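Local coordinates for protein ACDH-11, isoform b (Caenorhabditis elegans, PDB 4Y9J), which belongs to the acyl-CoA dehydrogenase family of flavoproteins and binds flavin-adenine dinucleotide in a tetrameric assembly, at residues W189-K194 with Y220-S225. Sequence-based numbering, arbitrary orientation.
Sequences WMTEKK and YKWFSS. With FAD (flavin-adenine dinucleotide), chain E.
Thr191 and Trp222 join the loop after strand 186-189 to the bent strand 214-225 in the beta domain of the acyl-CoA dehydrogenase fold, forming a buried wall of the flavin site. Trp222 N donates to Thr191 O (3.0 Å) where the strand turns its corner. Lys221 NZ reaches Glu192 OE2 in a 2.9 Å salt bridge, meeting the carboxylate on its anti side, and also donates to Trp189 O from above the carbonyl plane; Thr205 holds Glu192 OE2 as well. Trp222 CG lies anti to the backbone N (chi1 180°), which turns the indole to the loop, and Lys193 CG rests over its six-membered ring, 3.5 Å from Trp222 CE3. A bend at chi3 (-81°) then carries Lys193 NZ over the Tyr220 ring in a cation-pi contact, while Phe17 O and Thr14 O of a neighbouring subunit accept hydrogen bonds from Lys193 NZ. At the other end, Ser224 CB packs over the five-membered ring of Trp189. Both segments grip the isoalloxazine: Met190 N and Thr191 N converge on FAD O2, Ser225 N donates to FAD O4 (2.7 Å), and the hydroxyls Thr191 OG1 and Ser225 OG donate to FAD N1 at 2.8 Å and FAD N5 at 2.7 Å, respectively.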
ATOM      1  N   TRP B 189     -25.317 -11.607  12.939  1.00 33.83           N
ATOM      2  CA  TRP B 189     -24.978 -10.243  13.455  1.00 35.16           C
ATOM      3  C   TRP B 189     -25.513 -10.024  14.882  1.00 33.41           C
ATOM      4  O   TRP B 189     -26.584  -9.470  15.108  1.00 34.78           O
ATOM      5  CB  TRP B 189     -25.514  -9.137  12.552  1.00 33.42           C
ATOM      6  CG  TRP B 189     -25.116  -9.203  11.098  1.00 32.25           C
ATOM      7  CD1 TRP B 189     -24.113  -9.918  10.526  1.00 31.72           C
ATOM      8  CD2 TRP B 189     -25.750  -8.494  10.033  1.00 32.28           C
ATOM      9  NE1 TRP B 189     -24.093  -9.708   9.156  1.00 30.78           N
ATOM     10  CE2 TRP B 189     -25.093  -8.857   8.830  1.00 31.72           C
ATOM     11  CE3 TRP B 189     -26.819  -7.610   9.976  1.00 34.20           C
ATOM     12  CZ2 TRP B 189     -25.442  -8.345   7.626  1.00 31.56           C
ATOM     13  CZ3 TRP B 189     -27.188  -7.117   8.775  1.00 35.63           C
ATOM     14  CH2 TRP B 189     -26.504  -7.490   7.606  1.00 32.57           C
ATOM     15  N   MET B 190     -24.726 -10.442  15.850  1.00 32.93           N
ATOM     16  CA  MET B 190     -25.044 -10.346  17.248  0.85 34.94           C
ATOM     17  C   MET B 190     -24.328  -9.265  18.026  1.00 33.40           C
ATOM     18  O   MET B 190     -24.952  -8.512  18.855  1.00 34.57           O
ATOM     19  CB  MET B 190     -24.757 -11.688  17.939  0.85 36.07           C
ATOM     20  CG  MET B 190     -25.810 -12.709  17.605  0.85 38.25           C
ATOM     21  SD  MET B 190     -25.480 -14.387  18.245  0.85 39.94           S
ATOM     22  CE  MET B 190     -25.493 -14.102  20.025  0.85 39.13           C
ATOM     23  N   THR B 191     -23.031  -9.208  17.799  1.00 32.41           N
ATOM     24  CA  THR B 191     -22.117  -8.408  18.574  1.00 31.99           C
ATOM     25  C   THR B 191     -22.312  -6.936  18.333  1.00 33.73           C
ATOM     26  O   THR B 191     -22.367  -6.485  17.179  1.00 32.41           O
ATOM     27  CB  THR B 191     -20.691  -8.817  18.377  1.00 30.96           C
ATOM     28  OG1 THR B 191     -20.513 -10.184  18.710  1.00 30.08           O
ATOM     29  CG2 THR B 191     -19.753  -7.925  19.202  1.00 31.32           C
ATOM     30  N   GLU B 192     -22.433  -6.184  19.428  1.00 33.35           N
ATOM     31  CA  GLU B 192     -22.548  -4.732  19.335  1.00 33.52           C
ATOM     32  C   GLU B 192     -21.475  -4.056  20.214  1.00 32.88           C
ATOM     33  O   GLU B 192     -20.803  -4.734  20.978  1.00 33.89           O
ATOM     34  CB  GLU B 192     -23.951  -4.296  19.673  1.00 34.99           C
ATOM     35  CG  GLU B 192     -25.022  -4.945  18.748  1.00 33.04           C
ATOM     36  CD  GLU B 192     -26.326  -4.235  18.676  1.00 37.79           C
ATOM     37  OE1 GLU B 192     -26.491  -3.111  19.238  1.00 36.81           O
ATOM     38  OE2 GLU B 192     -27.281  -4.841  18.084  1.00 38.84           O
ATOM     39  N   LYS B 193     -21.385  -2.725  20.197  1.00 31.84           N
ATOM     40  CA  LYS B 193     -20.294  -2.080  20.909  1.00 32.18           C
ATOM     41  C   LYS B 193     -20.348  -2.355  22.450  1.00 34.32           C
ATOM     42  O   LYS B 193     -19.320  -2.547  23.106  1.00 32.78           O
ATOM     43  CB  LYS B 193     -20.246  -0.591  20.635  1.00 34.21           C
ATOM     44  CG  LYS B 193     -19.829  -0.252  19.196  1.00 32.87           C
ATOM     45  CD  LYS B 193     -19.865   1.254  18.926  1.00 33.78           C
ATOM     46  CE  LYS B 193     -21.271   1.719  18.619  1.00 37.24           C
ATOM     47  NZ  LYS B 193     -21.384   3.160  18.499  1.00 41.41           N
ATOM     48  N   LYS B 194     -21.547  -2.323  22.961  1.00 36.90           N
ATOM     49  CA  LYS B 194     -21.774  -2.527  24.411  1.00 41.16           C
ATOM     50  C   LYS B 194     -21.591  -3.956  24.876  1.00 39.52           C
ATOM     51  O   LYS B 194     -21.418  -4.216  26.065  1.00 40.58           O
ATOM     52  CB  LYS B 194     -23.092  -2.012  24.817  1.00 43.22           C
ATOM     53  CG  LYS B 194     -23.043  -0.554  25.181  1.00 52.64           C
ATOM     54  CD  LYS B 194     -24.271  -0.117  25.992  1.00 55.12           C
ATOM     55  CE  LYS B 194     -24.269  -0.877  27.293  1.00 63.50           C
ATOM     56  NZ  LYS B 194     -25.412  -0.508  28.191  1.00 68.16           N
ATOM     57  N   TYR B 220     -26.441  -0.625  15.309  1.00 32.70           N
ATOM     58  CA  TYR B 220     -25.077  -0.641  14.894  1.00 31.24           C
ATOM     59  C   TYR B 220     -24.478  -2.023  15.163  1.00 32.75           C
ATOM     60  O   TYR B 220     -24.434  -2.429  16.337  1.00 33.10           O
ATOM     61  CB  TYR B 220     -24.276   0.435  15.627  1.00 32.43           C
ATOM     62  CG  TYR B 220     -22.926   0.734  14.991  1.00 31.31           C
ATOM     63  CD1 TYR B 220     -21.811  -0.085  15.143  1.00 30.27           C
ATOM     64  CD2 TYR B 220     -22.758   1.905  14.307  1.00 35.80           C
ATOM     65  CE1 TYR B 220     -20.588   0.252  14.571  1.00 30.47           C
ATOM     66  CE2 TYR B 220     -21.570   2.212  13.681  1.00 38.74           C
ATOM     67  CZ  TYR B 220     -20.479   1.429  13.832  1.00 33.92           C
ATOM     68  OH  TYR B 220     -19.326   1.803  13.173  1.00 34.84           O
ATOM     69  N   LYS B 221     -24.087  -2.763  14.132  1.00 29.14           N
ATOM     70  CA  LYS B 221     -23.508  -4.086  14.318  1.00 30.77           C
ATOM     71  C   LYS B 221     -21.988  -3.925  14.302  1.00 31.64           C
ATOM     72  O   LYS B 221     -21.389  -3.469  13.338  1.00 29.41           O
ATOM     73  CB  LYS B 221     -24.017  -5.022  13.253  1.00 31.83           C
ATOM     74  CG  LYS B 221     -25.511  -5.186  13.318  1.00 33.49           C
ATOM     75  CD  LYS B 221     -25.973  -5.809  14.667  1.00 33.38           C
ATOM     76  CE  LYS B 221     -27.474  -5.856  14.775  1.00 38.47           C
ATOM     77  NZ  LYS B 221     -27.871  -6.677  15.953  1.00 38.99           N
ATOM     78  N   TRP B 222     -21.358  -4.289  15.398  1.00 30.81           N
ATOM     79  CA  TRP B 222     -19.957  -3.942  15.656  1.00 30.62           C
ATOM     80  C   TRP B 222     -18.972  -4.876  15.013  1.00 28.17           C
ATOM     81  O   TRP B 222     -17.860  -4.437  14.740  1.00 27.07           O
ATOM     82  CB  TRP B 222     -19.755  -3.873  17.179  1.00 32.05           C
ATOM     83  CG  TRP B 222     -18.427  -3.549  17.737  1.00 30.27           C
ATOM     84  CD1 TRP B 222     -17.842  -4.216  18.800  1.00 31.08           C
ATOM     85  CD2 TRP B 222     -17.613  -2.408  17.484  1.00 30.75           C
ATOM     86  NE1 TRP B 222     -16.646  -3.632  19.127  1.00 34.26           N
ATOM     87  CE2 TRP B 222     -16.490  -2.495  18.360  1.00 32.82           C
ATOM     88  CE3 TRP B 222     -17.721  -1.290  16.636  1.00 32.15           C
ATOM     89  CZ2 TRP B 222     -15.476  -1.539  18.353  1.00 31.84           C
ATOM     90  CZ3 TRP B 222     -16.698  -0.348  16.618  1.00 31.71           C
ATOM     91  CH2 TRP B 222     -15.583  -0.487  17.464  1.00 32.04           C
ATOM     92  N   PHE B 223     -19.329  -6.154  14.858  1.00 27.25           N
ATOM     93  CA  PHE B 223     -18.554  -7.124  14.091  1.00 29.83           C
ATOM     94  C   PHE B 223     -19.549  -7.866  13.216  1.00 30.78           C
ATOM     95  O   PHE B 223     -20.414  -8.571  13.767  1.00 29.93           O
ATOM     96  CB  PHE B 223     -17.831  -8.220  14.911  1.00 27.57           C
ATOM     97  CG  PHE B 223     -16.592  -7.739  15.652  1.00 27.95           C
ATOM     98  CD1 PHE B 223     -16.697  -6.892  16.757  1.00 31.76           C
ATOM     99  CD2 PHE B 223     -15.320  -8.052  15.188  1.00 29.56           C
ATOM    100  CE1 PHE B 223     -15.514  -6.437  17.412  1.00 31.19           C
ATOM    101  CE2 PHE B 223     -14.173  -7.581  15.838  1.00 29.27           C
ATOM    102  CZ  PHE B 223     -14.289  -6.777  16.932  1.00 29.64           C
ATOM    103  N   SER B 224     -19.375  -7.751  11.893  1.00 28.61           N
ATOM    104  CA  SER B 224     -20.225  -8.517  10.928  1.00 28.74           C
ATOM    105  C   SER B 224     -19.343  -9.140   9.877  1.00 29.89           C
ATOM    106  O   SER B 224     -18.930  -8.466   8.922  1.00 28.48           O
ATOM    107  CB  SER B 224     -21.205  -7.540  10.264  1.00 30.49           C
ATOM    108  OG  SER B 224     -22.096  -7.046  11.191  1.00 32.64           O
ATOM    109  N   SER B 225     -18.982 -10.384  10.084  1.00 28.70           N
ATOM    110  CA  SER B 225     -18.156 -11.129   9.183  1.00 27.37           C
ATOM    111  C   SER B 225     -18.903 -11.666   7.956  1.00 28.99           C
ATOM    112  O   SER B 225     -20.086 -11.926   8.001  1.00 28.96           O
ATOM    113  CB  SER B 225     -17.483 -12.275   9.936  1.00 28.64           C
ATOM    114  OG  SER B 225     -16.522 -11.784  10.838  1.00 29.49           O
TER
HETATM  115  PA  FAD E 701     -16.207  -8.924  25.929  1.00 38.88           P
HETATM  116  O1A FAD E 701     -17.385  -9.764  26.423  1.00 39.23           O
HETATM  117  O2A FAD E 701     -16.279  -7.402  26.136  1.00 40.35           O
HETATM  118  O5B FAD E 701     -14.872  -9.318  26.750  1.00 37.08           O
HETATM  119  C5B FAD E 701     -14.435 -10.672  26.742  1.00 38.76           C
HETATM  120  C4B FAD E 701     -13.741 -10.923  28.051  1.00 37.93           C
HETATM  121  O4B FAD E 701     -14.738 -10.673  29.066  1.00 37.39           O
HETATM  122  C3B FAD E 701     -13.217 -12.315  28.206  1.00 39.83           C
HETATM  123  O3B FAD E 701     -12.190 -12.407  29.263  1.00 40.33           O
HETATM  124  C2B FAD E 701     -14.447 -12.964  28.812  1.00 37.30           C
HETATM  125  O2B FAD E 701     -14.124 -14.193  29.484  1.00 40.24           O
HETATM  126  C1B FAD E 701     -14.903 -11.866  29.802  1.00 38.85           C
HETATM  127  N9A FAD E 701     -16.292 -12.074  30.252  1.00 38.93           N
HETATM  128  C8A FAD E 701     -17.435 -11.779  29.556  1.00 38.54           C
HETATM  129  N7A FAD E 701     -18.525 -12.175  30.275  1.00 40.88           N
HETATM  130  C5A FAD E 701     -18.079 -12.683  31.465  1.00 39.91           C
HETATM  131  C6A FAD E 701     -18.699 -13.257  32.662  1.00 40.60           C
HETATM  132  N6A FAD E 701     -20.056 -13.334  32.757  1.00 40.90           N
HETATM  133  N1A FAD E 701     -17.865 -13.676  33.647  1.00 40.00           N
HETATM  134  C2A FAD E 701     -16.532 -13.614  33.537  1.00 38.69           C
HETATM  135  N3A FAD E 701     -15.897 -13.099  32.484  1.00 37.67           N
HETATM  136  C4A FAD E 701     -16.616 -12.625  31.440  1.00 40.07           C
HETATM  137  N1  FAD E 701     -19.741 -11.270  16.214  1.00 33.66           N
HETATM  138  C2  FAD E 701     -20.855 -11.345  15.426  1.00 34.86           C
HETATM  139  O2  FAD E 701     -21.972 -11.291  16.005  1.00 37.73           O
HETATM  140  N3  FAD E 701     -20.836 -11.576  14.157  1.00 34.99           N
HETATM  141  C4  FAD E 701     -19.758 -11.696  13.417  1.00 34.00           C
HETATM  142  O4  FAD E 701     -19.810 -11.885  12.223  1.00 34.37           O
HETATM  143  C4X FAD E 701     -18.469 -11.604  14.193  1.00 33.32           C
HETATM  144  N5  FAD E 701     -17.274 -11.588  13.452  1.00 34.72           N
HETATM  145  C5X FAD E 701     -16.132 -11.471  14.292  1.00 31.57           C
HETATM  146  C6  FAD E 701     -14.892 -11.519  13.585  1.00 31.71           C
HETATM  147  C7  FAD E 701     -13.681 -11.441  14.352  1.00 30.75           C
HETATM  148  C7M FAD E 701     -12.419 -11.540  13.557  1.00 31.92           C
HETATM  149  C8  FAD E 701     -13.773 -11.232  15.782  1.00 30.23           C
HETATM  150  C8M FAD E 701     -12.480 -11.112  16.606  1.00 31.50           C
HETATM  151  C9  FAD E 701     -14.976 -11.179  16.478  1.00 29.82           C
HETATM  152  C9A FAD E 701     -16.200 -11.270  15.736  1.00 31.54           C
HETATM  153  N10 FAD E 701     -17.393 -11.177  16.397  1.00 32.04           N
HETATM  154  C10 FAD E 701     -18.559 -11.313  15.604  1.00 33.18           C
HETATM  155  C1' FAD E 701     -17.469 -10.883  17.783  1.00 35.98           C
HETATM  156  C2' FAD E 701     -17.212 -11.978  18.825  1.00 36.40           C
HETATM  157  O2' FAD E 701     -18.306 -12.864  18.964  1.00 39.22           O
HETATM  158  C3' FAD E 701     -16.925 -11.301  20.162  1.00 37.98           C
HETATM  159  O3' FAD E 701     -15.709 -10.623  19.968  1.00 34.24           O
HETATM  160  C4' FAD E 701     -16.851 -12.313  21.290  1.00 38.92           C
HETATM  161  O4' FAD E 701     -18.098 -12.984  21.480  1.00 38.77           O
HETATM  162  C5' FAD E 701     -16.383 -11.649  22.591  1.00 37.61           C
HETATM  163  O5' FAD E 701     -17.325 -10.562  22.965  1.00 39.05           O
HETATM  164  P   FAD E 701     -16.694  -9.032  23.111  1.00 37.72           P
HETATM  165  O1P FAD E 701     -15.851  -8.784  21.925  1.00 32.77           O
HETATM  166  O2P FAD E 701     -17.839  -8.116  23.466  1.00 38.65           O
HETATM  167  O3P FAD E 701     -15.744  -9.198  24.433  1.00 37.93           O
HETATM  168  O   HOH W   1     -22.669 -10.985   7.057  1.00 34.04           O
HETATM  169  O   HOH W   2     -22.969  -7.965  14.667  1.00 33.23           O
HETATM  170  O   HOH W   3     -26.863  -0.670  18.152  1.00 33.19           O
HETATM  171  O   HOH W   4     -22.816  -1.302  18.362  1.00 31.60           O